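Local coordinates for protein purine nucleoside phosphorylase (PDB 2P4S) that catalyses the phosphorolysis of purine nucleosides, chiefly inosine and 2'-deoxyinosine, to the free base and a pentose 1-phosphate in purine salvage, working as a homotrimer, at residues D93-I98 with C181-R186; A99-E104 with D131-E136; A248-P253 with H308-A313; T319-S324 with G357-R362. All coordinates share one frame; numbering follows the deposited sequence.

Contact 1. Residues D93-I98 with C181-R186; sequences DTLQEI and CAMPVR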
loop_
_atom_site.group_PDB
_atom_site.type_symbol
_atom_site.label_atom_id
_atom_site.label_comp_id
_atom_site.label_asym_id
_atom_site.label_seq_id
_atom_site.Cartn_x
_atom_site.Cartn_y
_atom_site.Cartn_z
ATOM N N ASP A 93 6.018 26.791 11.053
ATOM C CA ASP A 93 5.651 27.811 12.027
ATOM C C ASP A 93 4.864 27.268 13.199
ATOM O O ASP A 93 5.158 27.604 14.333
ATOM C CB ASP A 93 4.931 28.977 11.332
ATOM C CG ASP A 93 5.898 29.828 10.508
ATOM O OD1 ASP A 93 6.994 30.150 11.037
ATOM O OD2 ASP A 93 5.585 30.159 9.336
ATOM N N THR A 94 3.876 26.426 12.926
ATOM C CA THR A 94 3.152 25.732 13.974
ATOM C C THR A 94 4.087 24.876 14.826
ATOM O O THR A 94 3.958 24.861 16.040
ATOM C CB THR A 94 2.048 24.835 13.388
ATOM O OG1 THR A 94 1.134 25.641 12.653
ATOM C CG2 THR A 94 1.293 24.063 14.483
ATOM N N LEU A 95 5.015 24.168 14.180
ATOM C CA LEU A 95 5.949 23.271 14.876
ATOM C C LEU A 95 6.880 24.075 15.776
ATOM O O LEU A 95 7.125 23.701 16.927
ATOM C CB LEU A 95 6.728 22.378 13.868
ATOM C CG LEU A 95 5.817 21.349 13.160
ATOM C CD1 LEU A 95 6.467 20.655 11.984
ATOM C CD2 LEU A 95 5.299 20.316 14.163
ATOM N N GLN A 96 7.370 25.198 15.252
ATOM C CA GLN A 96 8.115 26.136 16.085
ATOM C C GLN A 96 7.263 26.708 17.268
ATOM O O GLN A 96 7.791 26.823 18.372
ATOM C CB GLN A 96 8.837 27.203 15.235
ATOM C CG GLN A 96 9.838 28.087 16.035
ATOM C CD GLN A 96 11.165 27.398 16.368
ATOM O OE1 GLN A 96 11.476 27.133 17.539
ATOM N NE2 GLN A 96 11.962 27.132 15.341
ATOM N N GLU A 97 5.964 26.988 17.067
ATOM C CA GLU A 97 5.043 27.299 18.187
ATOM C C GLU A 97 5.148 26.234 19.310
ATOM O O GLU A 97 5.338 26.566 20.515
ATOM C CB GLU A 97 3.551 27.339 17.749
ATOM C CG GLU A 97 3.023 28.466 16.817
ATOM C CD GLU A 97 1.507 28.230 16.412
ATOM O OE1 GLU A 97 0.694 27.788 17.300
ATOM O OE2 GLU A 97 1.120 28.485 15.222
ATOM N N ILE A 98 4.974 24.965 18.920
ATOM C CA ILE A 98 5.023 23.850 19.862
ATOM C C ILE A 98 6.404 23.785 20.537
ATOM O O ILE A 98 6.504 23.625 21.767
ATOM C CB ILE A 98 4.656 22.465 19.175
ATOM C CG1 ILE A 98 3.369 22.586 18.338
ATOM C CG2 ILE A 98 4.640 21.318 20.201
ATOM C CD1 ILE A 98 3.006 21.312 17.523
ATOM N N CYS A 181 1.708 11.328 13.285
ATOM C CA CYS A 181 2.433 10.400 14.218
ATOM C C CYS A 181 3.889 10.825 14.396
ATOM O O CYS A 181 4.457 10.684 15.464
ATOM C CB CYS A 181 2.428 8.944 13.703
ATOM S SG CYS A 181 0.750 8.197 13.571
ATOM N N ALA A 182 4.468 11.366 13.332
ATOM C CA ALA A 182 5.911 11.669 13.256
ATOM C C ALA A 182 6.192 13.094 13.710
ATOM O O ALA A 182 7.313 13.401 14.070
ATOM C CB ALA A 182 6.399 11.456 11.823
ATOM N N MET A 183 5.152 13.945 13.755
ATOM C CA MET A 183 5.280 15.357 14.177
ATOM C C MET A 183 6.180 15.650 15.438
ATOM O O MET A 183 6.925 16.632 15.467
ATOM C CB MET A 183 3.884 16.012 14.282
ATOM C CG MET A 183 3.873 17.383 15.005
ATOM S SD MET A 183 3.631 17.301 16.787
ATOM C CE MET A 183 2.204 16.258 16.931
ATOM N N PRO A 184 6.071 14.845 16.508
ATOM C CA PRO A 184 6.948 15.077 17.663
ATOM C C PRO A 184 8.444 14.967 17.397
ATOM O O PRO A 184 9.262 15.590 18.129
ATOM C CB PRO A 184 6.515 13.988 18.629
ATOM C CG PRO A 184 5.041 13.725 18.226
ATOM C CD PRO A 184 5.081 13.772 16.767
ATOM N N VAL A 185 8.817 14.228 16.348
ATOM C CA VAL A 185 10.212 14.229 15.860
ATOM C C VAL A 185 10.673 15.586 15.300
ATOM O O VAL A 185 11.831 15.952 15.478
ATOM C CB VAL A 185 10.482 13.079 14.821
ATOM C CG1 VAL A 185 11.933 13.050 14.356
ATOM C CG2 VAL A 185 10.058 11.691 15.402
ATOM N N ARG A 186 9.805 16.306 14.581
ATOM C CA ARG A 186 10.161 17.667 14.070
ATOM C C ARG A 186 10.315 18.649 15.233
ATOM O O ARG A 186 11.233 19.452 15.237
ATOM C CB ARG A 186 9.129 18.225 13.138
ATOM C CG ARG A 186 8.679 17.338 11.996
ATOM C CD ARG A 186 9.572 17.529 10.885
ATOM N NE ARG A 186 8.917 17.539 9.583
ATOM C CZ ARG A 186 9.536 17.147 8.464
ATOM N NH1 ARG A 186 10.828 16.695 8.498
ATOM N NH2 ARG A 186 8.880 17.194 7.315
#
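Leu95 reaches from helix 92-105 into the side of helix 178-191, and its two methyl branches divide the work: CD2 meets the side chain of Met183, while CD1 lies against the aliphatic root of Arg186. The apolar part of the contact rests on these branches and on Ile98, one turn further along. Leu95 CD2 comes within 3.4 Å of Met183 CG, tighter than an ordinary carbon-carbon contact. Met183 has CG anti to its backbone N (chi1 167°), which carries the chain out toward Leu95; bends at the next two torsions then fold it, and its sulfur SD sits 4.1 Å from Ile98 CD1, the two side chains crossing at about a right angle.

These side chains join two helices of the alpha/beta fold of the PNP/MTAP phosphorylase family, in which helices flank a central mixed sheet. The short segments pass at 10.3 Å between axes with a crossing angle of -69°, so few residues on each side can touch. Helix 178-191 is kinked here: Pro184 has no N-H to give, and Val185 N bonds to Ala182 O instead of reaching a full turn back.

Arg186 contributes only the carbon root of its chain. Its CB lies 3.8 Å from Leu95 CD1 and its CG 4.0 Å from the same methyl, after which the chain bends away from helix 92-105. The guanidinium group is engaged beyond the two segments, with NH1 hydrogen-bonded to His315 and the charge set against the Phe240 ring in a cation-pi contact. Met183 also packs on Pro142, and its side chain lies about 5 Å from that of Phe170, a phosphate-site residue.

Contact 2. Residues A99-E104 with D131-E136; sequences ATYLLE and DSFDYE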
loop_
_atom_site.group_PDB
_atom_site.type_symbol
_atom_site.label_atom_id
_atom_site.label_comp_id
_atom_site.label_asym_id
_atom_site.label_seq_id
_atom_site.Cartn_x
_atom_site.Cartn_y
_atom_site.Cartn_z
ATOM N N ALA A 99 7.466 23.922 19.745
ATOM C CA ALA A 99 8.827 23.850 20.318
ATOM C C ALA A 99 9.006 24.976 21.375
ATOM O O ALA A 99 9.420 24.725 22.517
ATOM C CB ALA A 99 9.908 23.952 19.209
ATOM N N THR A 100 8.665 26.210 20.959
ATOM C CA THR A 100 8.789 27.426 21.799
ATOM C C THR A 100 7.971 27.275 23.077
ATOM O O THR A 100 8.494 27.557 24.164
ATOM C CB THR A 100 8.428 28.712 21.027
ATOM O OG1 THR A 100 9.443 28.962 20.044
ATOM C CG2 THR A 100 8.412 29.921 21.968
ATOM N N TYR A 101 6.739 26.758 22.937
ATOM C CA TYR A 101 5.874 26.451 24.076
ATOM C C TYR A 101 6.587 25.630 25.146
ATOM O O TYR A 101 6.508 25.912 26.343
ATOM C CB TYR A 101 4.606 25.705 23.616
ATOM C CG TYR A 101 3.702 25.332 24.754
ATOM C CD1 TYR A 101 2.721 26.233 25.221
ATOM C CD2 TYR A 101 3.830 24.096 25.391
ATOM C CE1 TYR A 101 1.900 25.908 26.293
ATOM C CE2 TYR A 101 3.022 23.754 26.466
ATOM C CZ TYR A 101 2.038 24.678 26.915
ATOM O OH TYR A 101 1.246 24.346 28.009
ATOM N N LEU A 102 7.246 24.571 24.715
ATOM C CA LEU A 102 7.949 23.691 25.657
ATOM C C LEU A 102 9.264 24.336 26.153
ATOM O O LEU A 102 9.605 24.232 27.315
ATOM C CB LEU A 102 8.220 22.333 24.969
ATOM C CG LEU A 102 6.962 21.525 24.552
ATOM C CD1 LEU A 102 7.269 20.447 23.489
ATOM C CD2 LEU A 102 6.362 20.907 25.789
ATOM N N LEU A 103 10.005 24.967 25.257
ATOM C CA LEU A 103 11.287 25.590 25.611
ATOM C C LEU A 103 11.121 26.696 26.663
ATOM O O LEU A 103 12.017 26.888 27.467
ATOM C CB LEU A 103 11.973 26.164 24.372
ATOM C CG LEU A 103 12.568 25.177 23.360
ATOM C CD1 LEU A 103 12.985 25.925 22.077
ATOM C CD2 LEU A 103 13.711 24.412 23.959
ATOM N N GLU A 104 9.965 27.389 26.628
ATOM C CA GLU A 104 9.527 28.378 27.635
ATOM C C GLU A 104 9.202 27.774 28.980
ATOM O O GLU A 104 9.322 28.436 30.022
ATOM C CB GLU A 104 8.333 29.183 27.097
ATOM C CG GLU A 104 8.813 30.213 26.043
ATOM C CD GLU A 104 7.690 31.002 25.353
ATOM O OE1 GLU A 104 6.479 30.655 25.517
ATOM O OE2 GLU A 104 8.039 31.960 24.597
ATOM N N ASP A 131 10.649 17.822 34.032
ATOM C CA ASP A 131 9.509 18.629 33.608
ATOM C C ASP A 131 8.626 17.737 32.722
ATOM O O ASP A 131 9.048 17.230 31.699
ATOM C CB ASP A 131 9.954 19.913 32.886
ATOM C CG ASP A 131 10.878 20.784 33.760
ATOM O OD1 ASP A 131 10.465 21.168 34.880
ATOM O OD2 ASP A 131 12.011 21.103 33.340
ATOM N N SER A 132 7.400 17.518 33.166
ATOM C CA SER A 132 6.493 16.597 32.512
ATOM C C SER A 132 5.293 17.352 31.908
ATOM O O SER A 132 4.754 18.283 32.530
ATOM C CB SER A 132 6.037 15.576 33.522
ATOM O OG SER A 132 5.191 14.639 32.882
ATOM N N PHE A 133 4.909 16.982 30.693
ATOM C CA PHE A 133 3.773 17.612 30.012
ATOM C C PHE A 133 2.784 16.586 29.489
ATOM O O PHE A 133 3.105 15.883 28.533
ATOM C CB PHE A 133 4.209 18.460 28.815
ATOM C CG PHE A 133 5.181 19.535 29.138
ATOM C CD1 PHE A 133 4.737 20.850 29.343
ATOM C CD2 PHE A 133 6.552 19.255 29.214
ATOM C CE1 PHE A 133 5.650 21.864 29.626
ATOM C CE2 PHE A 133 7.478 20.252 29.511
ATOM C CZ PHE A 133 7.030 21.565 29.725
ATOM N N ASP A 134 1.585 16.518 30.076
ATOM C CA ASP A 134 0.529 15.699 29.490
ATOM C C ASP A 134 0.312 16.140 28.061
ATOM O O ASP A 134 0.330 17.341 27.789
ATOM C CB ASP A 134 -0.765 15.799 30.299
ATOM C CG ASP A 134 -0.693 15.006 31.589
ATOM O OD1 ASP A 134 0.406 14.474 31.881
ATOM O OD2 ASP A 134 -1.716 14.915 32.319
ATOM N N TYR A 135 0.152 15.177 27.137
ATOM C CA TYR A 135 -0.097 15.497 25.709
ATOM C C TYR A 135 -1.306 16.383 25.508
ATOM O O TYR A 135 -1.306 17.204 24.606
ATOM C CB TYR A 135 -0.244 14.252 24.818
ATOM C CG TYR A 135 1.028 13.401 24.656
ATOM C CD1 TYR A 135 2.315 13.927 24.961
ATOM C CD2 TYR A 135 0.943 12.076 24.188
ATOM C CE1 TYR A 135 3.481 13.145 24.806
ATOM C CE2 TYR A 135 2.088 11.281 24.030
ATOM C CZ TYR A 135 3.338 11.815 24.350
ATOM O OH TYR A 135 4.419 11.032 24.210
ATOM N N GLU A 136 -2.326 16.201 26.346
ATOM C CA GLU A 136 -3.565 17.015 26.339
ATOM C C GLU A 136 -3.325 18.537 26.423
ATOM O O GLU A 136 -4.077 19.310 25.845
ATOM C CB GLU A 136 -4.478 16.619 27.522
ATOM C CG GLU A 136 -5.219 15.291 27.361
ATOM C CD GLU A 136 -4.318 13.985 27.472
ATOM O OE1 GLU A 136 -3.162 14.003 28.008
ATOM O OE2 GLU A 136 -4.806 12.918 27.013
#
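Phe133 takes the centre of this contact, receiving Leu102 and Tyr101 of helix 92-105 on the ring it projects from strand 130-134. Along that strand, Asp131 comes first; its OD2 is hydrogen-bonded to Thr106 OG1, just past the helical segment. Phe133 follows two residues later. Its CB points at the helix, and with CG beside the backbone N (chi1 -57°) the ring is presented broadside to Leu102. The methyl CD2 of Leu102 stands almost exactly over the ring centre, 3.7 Å from the Phe133 centroid and only 6° off the normal, a CH-pi contact of nearly ideal aim. All six ring carbons are consequently at similar range, from 3.8 Å between Leu102 CD2 and Phe133 CG to 4.0 Å between Leu102 CD2 and Phe133 CZ. Tyr101 adds a looser apolar touch, its CE2 lying 4.4 Å from Phe133 CD1.

Asp134 and Tyr135 lead the chain on toward other partners. The carboxylate of Asp134 forms a salt bridge with Arg152 on the adjoining strand, while Tyr135 OH is hydrogen-bonded to Gly168 O and its ring meets that of Phe170, which belongs to the phosphate site.

The helix thus packs across an outer strand of the mixed sheet: strand 130-134 pairs antiparallel with strand 152-158, through backbone bonds of Asp131 with Phe155 and of Phe133 with Leu153. Leu102 rests on Leu153 and Phe155 as well, and on Ile191 of helix 178-191, so that it touches two strands and the neighbouring helix.

Contact 3. Residues A248-P253 with H308-A313; sequences ANTYDP and HEIITA
His308 O, on helix 307-315, accepts two hydrogen bonds from Thr312: one from the backbone N at 3.1 Å, as in any helical turn, and a shorter one from the side-chain OG1 at 2.8 Å. The hydroxyl lies 19° out of the carbonyl plane. One turn of the helix is thereby doubly tied, while its Ile310 meets the loop 248-253.

Thr250 CG2 approaches Ile310 CG2 to 3.2 Å, a methyl-methyl contact closer than usual. Tyr251 lies along both branches: its CE1 is 3.7 Å from Ile310 CD1, and its phenol oxygen OH is 3.7 Å from both CG1 and CG2 of Ile310, though its hydrogen bond is to His220 ND1. Thr250 OG1 likewise turns to Met247 O.

In the alpha/beta phosphorylase fold this packing joins helix 307-315 to the loop that leads into helix 253-265, where Asp252 is the N-cap and its OD2 accepts a hydrogen bond from Leu255 N. Ile310 also packs on Cys320 and Ala198 of the central sheet. Glu309, on the same helix, forms a salt bridge with the phosphate-site residue Arg169. Ala248 N is hydrogen-bonded to Glu338 OE1 of a neighbouring subunit, and Ile311 packs on Asn284 of that subunit, so both segments reach the trimer interface.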
loop_
_atom_site.group_PDB
_atom_site.type_symbol
_atom_site.label_atom_id
_atom_site.label_comp_id
_atom_site.label_asym_id
_atom_site.label_seq_id
_atom_site.Cartn_x
_atom_site.Cartn_y
_atom_site.Cartn_z
ATOM N N ALA A 248 20.926 5.192 3.335
ATOM C CA ALA A 248 22.100 4.453 3.794
ATOM C C ALA A 248 22.515 4.885 5.206
ATOM O O ALA A 248 22.617 6.077 5.486
ATOM C CB ALA A 248 23.270 4.610 2.841
ATOM N N ASN A 249 22.760 3.888 6.071
ATOM C CA ASN A 249 23.142 4.107 7.472
ATOM C C ASN A 249 22.127 4.914 8.269
ATOM O O ASN A 249 22.487 5.592 9.225
ATOM C CB ASN A 249 24.539 4.740 7.575
ATOM C CG ASN A 249 25.577 3.997 6.732
ATOM O OD1 ASN A 249 25.590 2.758 6.664
ATOM N ND2 ASN A 249 26.404 4.755 6.042
ATOM N N THR A 250 20.854 4.821 7.903
ATOM C CA THR A 250 19.760 5.449 8.676
ATOM C C THR A 250 19.789 4.971 10.100
ATOM O O THR A 250 19.683 5.785 11.032
ATOM C CB THR A 250 18.394 5.115 8.049
ATOM O OG1 THR A 250 18.274 5.827 6.820
ATOM C CG2 THR A 250 17.224 5.455 8.957
ATOM N N TYR A 251 19.892 3.658 10.286
ATOM C CA TYR A 251 20.028 3.089 11.631
ATOM C C TYR A 251 21.536 3.014 11.922
ATOM O O TYR A 251 22.251 2.219 11.318
ATOM C CB TYR A 251 19.333 1.724 11.726
ATOM C CG TYR A 251 17.852 1.845 11.527
ATOM C CD1 TYR A 251 17.014 2.258 12.568
ATOM C CD2 TYR A 251 17.284 1.591 10.276
ATOM C CE1 TYR A 251 15.636 2.410 12.361
ATOM C CE2 TYR A 251 15.916 1.734 10.059
ATOM C CZ TYR A 251 15.099 2.141 11.102
ATOM O OH TYR A 251 13.740 2.251 10.864
ATOM N N ASP A 252 22.008 3.873 12.821
ATOM C CA ASP A 252 23.440 4.204 12.867
ATOM C C ASP A 252 24.328 2.982 13.180
ATOM O O ASP A 252 24.175 2.373 14.231
ATOM C CB ASP A 252 23.693 5.356 13.834
ATOM C CG ASP A 252 25.124 5.874 13.741
ATOM O OD1 ASP A 252 25.444 6.599 12.754
ATOM O OD2 ASP A 252 25.917 5.513 14.646
ATOM N N PRO A 253 25.198 2.577 12.238
ATOM C CA PRO A 253 26.035 1.377 12.468
ATOM C C PRO A 253 26.880 1.413 13.749
ATOM O O PRO A 253 26.947 0.408 14.468
ATOM C CB PRO A 253 26.912 1.317 11.201
ATOM C CG PRO A 253 26.065 1.955 10.161
ATOM C CD PRO A 253 25.414 3.136 10.886
ATOM N N HIS A 308 8.163 5.732 10.058
ATOM C CA HIS A 308 7.853 7.120 9.661
ATOM C C HIS A 308 8.437 8.141 10.614
ATOM O O HIS A 308 8.782 9.233 10.198
ATOM C CB HIS A 308 6.313 7.324 9.503
ATOM C CG HIS A 308 5.507 6.703 10.602
ATOM N ND1 HIS A 308 5.165 5.366 10.613
ATOM C CD2 HIS A 308 5.024 7.224 11.760
ATOM C CE1 HIS A 308 4.508 5.091 11.732
ATOM N NE2 HIS A 308 4.441 6.196 12.456
ATOM N N GLU A 309 8.541 7.802 11.892
ATOM C CA GLU A 309 9.324 8.612 12.835
ATOM C C GLU A 309 10.829 8.705 12.446
ATOM O O GLU A 309 11.446 9.790 12.462
ATOM C CB GLU A 309 9.183 8.021 14.258
ATOM C CG GLU A 309 7.761 8.069 14.822
ATOM C CD GLU A 309 7.486 6.966 15.848
ATOM O OE1 GLU A 309 8.423 6.224 16.218
ATOM O OE2 GLU A 309 6.328 6.838 16.310
ATOM N N ILE A 310 11.426 7.546 12.176
ATOM C CA ILE A 310 12.788 7.459 11.657
ATOM C C ILE A 310 12.988 8.219 10.348
ATOM O O ILE A 310 13.967 8.905 10.194
ATOM C CB ILE A 310 13.233 5.956 11.514
ATOM C CG1 ILE A 310 13.250 5.280 12.912
ATOM C CG2 ILE A 310 14.606 5.862 10.833
ATOM C CD1 ILE A 310 14.489 5.662 13.825
ATOM N N ILE A 311 12.061 8.120 9.405
ATOM C CA ILE A 311 12.195 8.823 8.132
ATOM C C ILE A 311 12.157 10.352 8.324
ATOM O O ILE A 311 12.925 11.119 7.706
ATOM C CB ILE A 311 11.072 8.357 7.173
ATOM C CG1 ILE A 311 11.370 6.952 6.653
ATOM C CG2 ILE A 311 10.876 9.297 5.998
ATOM C CD1 ILE A 311 10.270 6.412 5.704
ATOM N N THR A 312 11.254 10.796 9.188
ATOM C CA THR A 312 11.205 12.216 9.581
ATOM C C THR A 312 12.509 12.669 10.263
ATOM O O THR A 312 13.001 13.743 9.995
ATOM C CB THR A 312 9.987 12.456 10.491
ATOM O OG1 THR A 312 8.796 12.016 9.796
ATOM C CG2 THR A 312 9.879 13.922 10.863
ATOM N N ALA A 313 13.055 11.849 11.152
ATOM C CA ALA A 313 14.315 12.148 11.822
ATOM C C ALA A 313 15.458 12.310 10.822
ATOM O O ALA A 313 16.227 13.252 10.897
ATOM C CB ALA A 313 14.654 11.078 12.816
#

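Contact 4. Residues T319-S324 with G357-R362; sequences TCFAFS and GEFVSR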
loop_
_atom_site.group_PDB
_atom_site.type_symbol
_atom_site.label_atom_id
_atom_site.label_comp_id
_atom_site.label_asym_id
_atom_site.label_seq_id
_atom_site.Cartn_x
_atom_site.Cartn_y
_atom_site.Cartn_z
ATOM N N THR A 319 20.644 11.779 13.889
ATOM C CA THR A 319 21.213 10.427 14.002
ATOM C C THR A 319 20.206 9.535 14.721
ATOM O O THR A 319 19.633 9.962 15.712
ATOM C CB THR A 319 22.573 10.434 14.738
ATOM O OG1 THR A 319 23.464 11.258 13.979
ATOM C CG2 THR A 319 23.185 9.023 14.844
ATOM N N CYS A 320 19.994 8.321 14.201
ATOM C CA CYS A 320 18.950 7.416 14.680
ATOM C C CYS A 320 19.488 6.084 15.176
ATOM O O CYS A 320 20.389 5.498 14.555
ATOM C CB CYS A 320 17.934 7.129 13.569
ATOM S SG CYS A 320 17.064 8.585 12.933
ATOM N N PHE A 321 18.926 5.645 16.309
ATOM C CA PHE A 321 19.162 4.351 16.892
ATOM C C PHE A 321 17.752 3.832 17.215
ATOM O O PHE A 321 16.889 4.596 17.661
ATOM C CB PHE A 321 20.006 4.457 18.185
ATOM C CG PHE A 321 20.146 3.150 18.908
ATOM C CD1 PHE A 321 19.479 2.928 20.119
ATOM C CD2 PHE A 321 20.899 2.091 18.341
ATOM C CE1 PHE A 321 19.547 1.698 20.768
ATOM C CE2 PHE A 321 20.996 0.835 18.985
ATOM C CZ PHE A 321 20.337 0.636 20.208
ATOM N N ALA A 322 17.497 2.560 16.949
ATOM C CA ALA A 322 16.189 1.985 17.245
ATOM C C ALA A 322 16.262 0.499 17.559
ATOM O O ALA A 322 17.115 -0.202 17.026
ATOM C CB ALA A 322 15.226 2.225 16.062
ATOM N N PHE A 323 15.368 0.029 18.427
ATOM C CA PHE A 323 15.203 -1.399 18.685
ATOM C C PHE A 323 13.762 -1.807 18.919
ATOM O O PHE A 323 12.944 -0.993 19.329
ATOM C CB PHE A 323 16.068 -1.887 19.849
ATOM C CG PHE A 323 15.768 -1.241 21.165
ATOM C CD1 PHE A 323 14.815 -1.785 22.022
ATOM C CD2 PHE A 323 16.481 -0.125 21.587
ATOM C CE1 PHE A 323 14.567 -1.235 23.242
ATOM C CE2 PHE A 323 16.225 0.439 22.826
ATOM C CZ PHE A 323 15.274 -0.131 23.658
ATOM N N SER A 324 13.505 -3.097 18.675
ATOM C CA SER A 324 12.252 -3.766 18.985
ATOM C C SER A 324 12.470 -4.706 20.187
ATOM O O SER A 324 13.400 -5.543 20.178
ATOM C CB SER A 324 11.814 -4.634 17.798
ATOM O OG SER A 324 11.514 -3.908 16.621
ATOM N N GLY A 357 16.059 -0.033 30.944
ATOM C CA GLY A 357 16.524 1.289 31.412
ATOM C C GLY A 357 18.043 1.398 31.417
ATOM O O GLY A 357 18.612 2.371 30.920
ATOM N N GLU A 358 18.692 0.374 31.957
ATOM C CA GLU A 358 20.154 0.280 31.958
ATOM C C GLU A 358 20.721 0.315 30.543
ATOM O O GLU A 358 21.659 1.069 30.255
ATOM C CB GLU A 358 20.578 -0.996 32.677
ATOM C CG GLU A 358 22.081 -1.089 32.960
ATOM C CD GLU A 358 22.629 0.086 33.813
ATOM O OE1 GLU A 358 21.983 0.454 34.839
ATOM O OE2 GLU A 358 23.700 0.647 33.450
ATOM N N PHE A 359 20.118 -0.480 29.654
ATOM C CA PHE A 359 20.497 -0.549 28.215
ATOM C C PHE A 359 20.377 0.803 27.546
ATOM O O PHE A 359 21.333 1.319 26.971
ATOM C CB PHE A 359 19.657 -1.655 27.488
ATOM C CG PHE A 359 19.964 -1.813 26.001
ATOM C CD1 PHE A 359 21.101 -2.520 25.568
ATOM C CD2 PHE A 359 19.114 -1.268 25.045
ATOM C CE1 PHE A 359 21.376 -2.685 24.199
ATOM C CE2 PHE A 359 19.375 -1.448 23.657
ATOM C CZ PHE A 359 20.514 -2.149 23.240
ATOM N N VAL A 360 19.205 1.412 27.648
ATOM C CA VAL A 360 19.005 2.725 27.027
ATOM C C VAL A 360 19.904 3.837 27.628
ATOM O O VAL A 360 20.429 4.705 26.918
ATOM C CB VAL A 360 17.510 3.136 27.019
ATOM C CG1 VAL A 360 17.338 4.626 26.585
ATOM C CG2 VAL A 360 16.735 2.209 26.055
ATOM N N SER A 361 20.048 3.787 28.939
ATOM C CA SER A 361 20.887 4.708 29.696
ATOM C C SER A 361 22.370 4.663 29.280
ATOM O O SER A 361 23.021 5.702 29.097
ATOM C CB SER A 361 20.687 4.361 31.180
ATOM O OG SER A 361 21.492 5.167 31.963
ATOM N N ARG A 362 22.895 3.460 29.065
ATOM C CA ARG A 362 24.237 3.298 28.481
ATOM C C ARG A 362 24.411 3.774 27.038
ATOM O O ARG A 362 25.466 4.325 26.725
ATOM C CB ARG A 362 24.730 1.882 28.675
ATOM C CG ARG A 362 24.862 1.577 30.125
ATOM C CD ARG A 362 25.699 0.387 30.412
ATOM N NE ARG A 362 25.675 0.108 31.855
ATOM C CZ ARG A 362 26.599 -0.602 32.502
ATOM N NH1 ARG A 362 27.620 -1.137 31.829
ATOM N NH2 ARG A 362 26.484 -0.808 33.814
#
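Phe323 and Phe359 meet in a T-shaped (edge-to-face) pair where helix 353-370 packs against strand 319-329 of the central mixed sheet, a helix-on-sheet layer of the alpha/beta phosphorylase fold. Strand and helix run nearly antiparallel, at 166°, with the short segment axes 11.7 Å apart, a gap spanned by aromatic rings.

The side chain of Phe323 can be traced outward from the strand. Its CB points toward the helix, and CG lies between the backbone N and the carbonyl carbon (chi1 61°), a setting that turns one face of the ring to Phe359. Along the near side of the ring, CD2 lies 3.8 Å from Phe359 CE2, and the next carbon, CE2, is at the same distance from that atom while also meeting Val360. At the tip, Phe323 CZ touches Val360 CG2 at 3.7 Å; this methyl comes in at the ring edge, close to its plane. The two ring planes stand at 82°, with centroids 5.4 Å apart.

Phe321, two residues earlier on the same side of the strand, extends the aromatic cluster, and helix 253-265 adds Ala259 against both Phe321 and Phe359. On the sheet side, Phe323 packs on Thr199 and Ile214 of the flanking strands.

Helix 353-370 carries its own salt bridge one turn apart: Arg362 NE to the anti lone pair of Glu358 OE2 at 2.6 Å, nearly in the guanidinium plane, with Arg362 NH1 bonded to Gln265. Back among the rings, Phe321 CZ approaches Phe359 CZ to 4.1 Å, the Phe359 atom lying at the edge of the Phe321 ring.

Overall arrangement
From the N terminus, helix 92-105 serves two contacts in succession: its first half enters contact 1 and its second half contact 2. Contact 2 closes first, at strand 130-134, and so falls within the longer loop that contact 1 completes at helix 178-191. Contact 3 then closes the loop from 248-253 to helix 307-315, and contact 4 the one from strand 319-329 to helix 353-370, in series and without crossing. Helix 178-191 leads inward from contact 1, since Ala182 and Val185 pack on Thr312 and Ala313 of contact 3. Contact 3 passes directly to contact 4 where Asp252 N probably bonds to Cys320 O. Contacts 2 and 4 reach the same mixed sheet, about 23 Å apart between centres.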